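Local coordinates for protein spermidine N1-acetyltransferase (Vibrio cholerae O1 biovar El Tor, PDB 6DAU) that probably transfers an acetyl group from acetyl-coenzyme A to the polyamines spermidine and spermine, as a dodecameric member of the GNAT acetyltransferase family, at residues A9-R12 against G13-R16; Y36-F39 against D40-E43. The protein carries 2 engineered substitutions. All coordinates share one frame; numbering follows the deposited sequence.

Contact 1: residues A9-R12 against G13-R16; sequences ALER and GDLR
Asp14 reaches back to Glu11 through its carboxylate; two hydrogen bonds join these residues, and a third, from Leu15 N to Arg12 O, follows one residue on. The one made by a side chain runs from Glu11 N to Asp14 OD2 (2.8 Å, 152° at the hydrogen); it meets the oxygen on its anti side, 26° out of the carboxylate plane. Asp14 has CG turned away from its own carbonyl carbon and next to its backbone N (chi1 -60°), which brings OD2 within bonding distance of the Glu11 N-H.

Two backbone bonds complete the turn. Asp14 N donates to Glu11 O at 2.9 Å, and Leu15 N donates to Arg12 O at 3.1 Å.

Apolar contacts are looser. Leu10 CD1 lies 4.3 Å from Asp14 CB, and Leu15 CD1 is equally far from Arg12 CG. Both leucines also pack on Tyr46 of helix 39-49.

The carboxylate of Glu11 leads away to Phe39 N and Asp40 N of the second subunit, while Arg12 NH1 bonds Asn47. With Arg8 in a salt bridge to OD2, Asp14 is probably stabilised as the anion, and its bond to Glu11 N ties the loop that follows strand 6-9 to the turn leading into helix 15-24.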
loop_
_atom_site.group_PDB
_atom_site.type_symbol
_atom_site.label_atom_id
_atom_site.label_comp_id
_atom_site.label_asym_id
_atom_site.label_seq_id
_atom_site.Cartn_x
_atom_site.Cartn_y
_atom_site.Cartn_z
ATOM N N ALA C 9 -13.808 30.947 3.412
ATOM C CA ALA C 9 -13.420 29.706 2.773
ATOM C C ALA C 9 -14.092 28.551 3.507
ATOM O O ALA C 9 -14.161 28.540 4.756
ATOM C CB ALA C 9 -11.906 29.552 2.814
ATOM N N LEU C 10 -14.602 27.602 2.723
ATOM C CA LEU C 10 -15.260 26.421 3.251
ATOM C C LEU C 10 -14.338 25.570 4.127
ATOM O O LEU C 10 -13.180 25.401 3.791
ATOM C CB LEU C 10 -15.806 25.603 2.068
ATOM C CG LEU C 10 -16.465 24.287 2.438
ATOM C CD1 LEU C 10 -17.848 24.272 1.838
ATOM C CD2 LEU C 10 -15.632 23.190 1.835
ATOM N N GLU C 11 -14.867 25.033 5.226
ATOM C CA GLU C 11 -14.116 24.189 6.168
ATOM C C GLU C 11 -14.844 22.856 6.282
ATOM O O GLU C 11 -16.028 22.771 5.933
ATOM C CB GLU C 11 -14.029 24.845 7.566
ATOM C CG GLU C 11 -13.461 26.258 7.609
ATOM C CD GLU C 11 -11.954 26.328 7.483
ATOM O OE1 GLU C 11 -11.421 27.473 7.396
ATOM O OE2 GLU C 11 -11.289 25.255 7.427
ATOM N N ARG C 12 -14.165 21.839 6.818
ATOM C CA ARG C 12 -14.786 20.539 7.098
ATOM C C ARG C 12 -16.118 20.679 7.860
ATOM O O ARG C 12 -17.102 20.013 7.525
ATOM C CB ARG C 12 -13.839 19.603 7.851
ATOM C CG ARG C 12 -14.363 18.177 8.030
ATOM C CD ARG C 12 -13.314 17.279 8.716
ATOM N NE ARG C 12 -12.387 16.709 7.734
ATOM C CZ ARG C 12 -11.161 17.165 7.484
ATOM N NH1 ARG C 12 -10.435 16.567 6.554
ATOM N NH2 ARG C 12 -10.635 18.199 8.167
ATOM N N GLY C 13 -16.148 21.545 8.869
ATOM C CA GLY C 13 -17.379 21.725 9.679
ATOM C C GLY C 13 -18.573 22.265 8.892
ATOM O O GLY C 13 -19.678 22.197 9.362
ATOM N N ASP C 14 -18.344 22.812 7.698
ATOM C CA ASP C 14 -19.420 23.364 6.873
ATOM C C ASP C 14 -20.089 22.313 5.981
ATOM O O ASP C 14 -21.080 22.628 5.321
ATOM C CB ASP C 14 -18.884 24.488 5.981
ATOM C CG ASP C 14 -18.290 25.623 6.759
ATOM O OD1 ASP C 14 -18.896 26.044 7.772
ATOM O OD2 ASP C 14 -17.210 26.122 6.350
ATOM N N LEU C 15 -19.558 21.083 5.947
ATOM C CA LEU C 15 -20.074 20.061 5.014
ATOM C C LEU C 15 -21.559 19.721 5.268
ATOM O O LEU C 15 -22.328 19.483 4.323
ATOM C CB LEU C 15 -19.218 18.786 5.054
ATOM C CG LEU C 15 -17.759 18.915 4.513
ATOM C CD1 LEU C 15 -17.037 17.574 4.698
ATOM C CD2 LEU C 15 -17.705 19.377 3.056
ATOM N N ARG C 16 -21.960 19.722 6.539
ATOM C CA ARG C 16 -23.341 19.462 6.927
ATOM C C ARG C 16 -24.283 20.450 6.236
ATOM O O ARG C 16 -25.294 20.067 5.626
ATOM C CB ARG C 16 -23.466 19.607 8.445
ATOM C CG ARG C 16 -24.706 18.962 9.040
ATOM C CD ARG C 16 -24.378 17.519 9.394
ATOM N NE ARG C 16 -25.080 16.630 8.500
ATOM C CZ ARG C 16 -24.895 15.320 8.406
ATOM N NH1 ARG C 16 -23.982 14.686 9.141
ATOM N NH2 ARG C 16 -25.641 14.655 7.541
#

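Contact 2: residues Y36-F39 against D40-E43; sequences YESF and DQLE. Engineered in segment 40-43: Gln41 (natural residue Glu).
Gln41, an engineered residue that is Glu in the natural sequence, extends its side chain back along the preceding turn and takes two backbone N-H groups on one oxygen. Glu37 N donates to Gln41 OE1 at 2.6 Å, nearly along the C=O axis, and Ser38 N donates to the same OE1 at 2.9 Å from above the amide plane, with an almost straight bond (175° at the hydrogen). In return Gln41 N gives its hydrogen to Ser38 OG at 3.0 Å. The serine hydroxyl sits between its backbone N and carbonyl carbon (chi1 78°), a position from which it faces the first turn of the helix.

Behind this exchange the helix takes up its own bonding, Leu42 N to Ser38 O at 3.1 Å and Glu43 N to Phe39 O at 2.8 Å. Leu42 lies alongside Tyr36 and lays CD1 over one face of the ring, 4.1 Å from its centroid, in a CH-pi contact. The phenol OH is held by Asn22. On another side of the helix, Glu43 OE1 approaches Phe39 CE2 obliquely at 3.7 Å.

Further out, the third subunit engages the same turn: its Arg56 and Tyr109 hold the Glu37 carboxylate, and Arg12 N and Tyr46 OH of that subunit are both hydrogen-bonded to Asp40 OD2. The reciprocal bonds between Ser38 and Gln41 are those of a capping box, with Ser38 as N-cap of helix 39-49.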
loop_
_atom_site.group_PDB
_atom_site.type_symbol
_atom_site.label_atom_id
_atom_site.label_comp_id
_atom_site.label_asym_id
_atom_site.label_seq_id
_atom_site.Cartn_x
_atom_site.Cartn_y
_atom_site.Cartn_z
ATOM N N TYR C 36 -22.297 12.684 -5.658
ATOM C CA TYR C 36 -22.520 12.115 -4.322
ATOM C C TYR C 36 -23.987 12.357 -3.973
ATOM O O TYR C 36 -24.594 13.309 -4.489
ATOM C CB TYR C 36 -21.621 12.756 -3.263
ATOM C CG TYR C 36 -21.896 14.219 -3.030
ATOM C CD1 TYR C 36 -21.324 15.205 -3.861
ATOM C CD2 TYR C 36 -22.770 14.624 -2.016
ATOM C CE1 TYR C 36 -21.595 16.555 -3.667
ATOM C CE2 TYR C 36 -23.074 15.964 -1.819
ATOM C CZ TYR C 36 -22.473 16.926 -2.617
ATOM O OH TYR C 36 -22.759 18.270 -2.391
ATOM N N GLU C 37 -24.539 11.499 -3.111
ATOM C CA GLU C 37 -25.856 11.744 -2.524
ATOM C C GLU C 37 -25.781 11.799 -0.990
ATOM O O GLU C 37 -26.547 12.530 -0.361
ATOM C CB GLU C 37 -26.852 10.658 -2.973
ATOM C CG GLU C 37 -27.031 10.618 -4.493
ATOM C CD GLU C 37 -28.120 9.671 -4.949
ATOM O OE1 GLU C 37 -28.002 8.441 -4.827
ATOM O OE2 GLU C 37 -29.128 10.171 -5.445
ATOM N N SER C 38 -24.887 11.014 -0.380
ATOM C CA SER C 38 -24.829 10.945 1.079
ATOM C C SER C 38 -23.802 11.897 1.676
ATOM O O SER C 38 -22.844 12.282 1.017
ATOM C CB SER C 38 -24.570 9.501 1.544
ATOM O OG SER C 38 -23.208 9.197 1.377
ATOM N N PHE C 39 -23.983 12.238 2.944
ATOM C CA PHE C 39 -22.997 12.985 3.699
ATOM C C PHE C 39 -21.659 12.239 3.752
ATOM O O PHE C 39 -20.613 12.881 3.634
ATOM C CB PHE C 39 -23.481 13.286 5.126
ATOM C CG PHE C 39 -22.456 14.023 5.962
ATOM C CD1 PHE C 39 -22.305 15.418 5.860
ATOM C CD2 PHE C 39 -21.603 13.309 6.831
ATOM C CE1 PHE C 39 -21.344 16.080 6.645
ATOM C CE2 PHE C 39 -20.644 13.970 7.594
ATOM C CZ PHE C 39 -20.517 15.360 7.523
ATOM N N ASP C 40 -21.696 10.906 3.936
ATOM C CA ASP C 40 -20.479 10.095 4.017
ATOM C C ASP C 40 -19.683 10.151 2.742
ATOM O O ASP C 40 -18.436 10.193 2.790
ATOM C CB ASP C 40 -20.791 8.622 4.298
ATOM C CG ASP C 40 -21.183 8.370 5.751
ATOM O OD1 ASP C 40 -21.141 9.268 6.600
ATOM O OD2 ASP C 40 -21.537 7.225 6.065
ATOM N N GLN C 41 -20.381 10.113 1.602
ATOM C CA GLN C 41 -19.723 10.252 0.297
ATOM C C GLN C 41 -19.068 11.653 0.213
ATOM O O GLN C 41 -17.880 11.774 -0.119
ATOM C CB GLN C 41 -20.735 10.068 -0.849
ATOM C CG GLN C 41 -21.117 8.615 -1.164
ATOM C CD GLN C 41 -22.427 8.513 -1.950
ATOM O OE1 GLN C 41 -23.176 9.490 -2.076
ATOM N NE2 GLN C 41 -22.741 7.318 -2.424
ATOM N N LEU C 42 -19.845 12.691 0.550
ATOM C CA LEU C 42 -19.350 14.065 0.509
ATOM C C LEU C 42 -18.082 14.222 1.355
ATOM O O LEU C 42 -17.098 14.787 0.894
ATOM C CB LEU C 42 -20.428 15.079 0.957
ATOM C CG LEU C 42 -20.005 16.547 1.132
ATOM C CD1 LEU C 42 -19.487 17.119 -0.191
ATOM C CD2 LEU C 42 -21.205 17.372 1.675
ATOM N N GLU C 43 -18.104 13.677 2.566
ATOM C CA GLU C 43 -16.965 13.785 3.458
ATOM C C GLU C 43 -15.694 13.145 2.874
ATOM O O GLU C 43 -14.608 13.736 2.988
ATOM C CB GLU C 43 -17.265 13.231 4.848
ATOM C CG GLU C 43 -16.185 13.662 5.839
ATOM C CD GLU C 43 -16.589 13.504 7.295
ATOM O OE1 GLU C 43 -17.212 12.469 7.630
ATOM O OE2 GLU C 43 -16.267 14.438 8.084
#

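Overall arrangement
Contacts 1 and 2 lie in series along the chain, each at the start of a helix, with centres about 13 Å apart on the same side of the chain's centre. They touch directly: Leu15 CB packs 3.8 Å from Phe39 CE1, Leu15 O lies 3.6 Å from Leu42 CD2, and the guanidinium of Arg16 makes a cation-pi interaction with Phe39. Helices 15-24 and 39-49 thus pack together at their beginnings. Between subunits the two regions meet again: segment 9-12 of one copy meets segment 36-43 of another, so that the two contacts face each other across subunit interfaces and this pair of helix starts is part of the dodecamer interface.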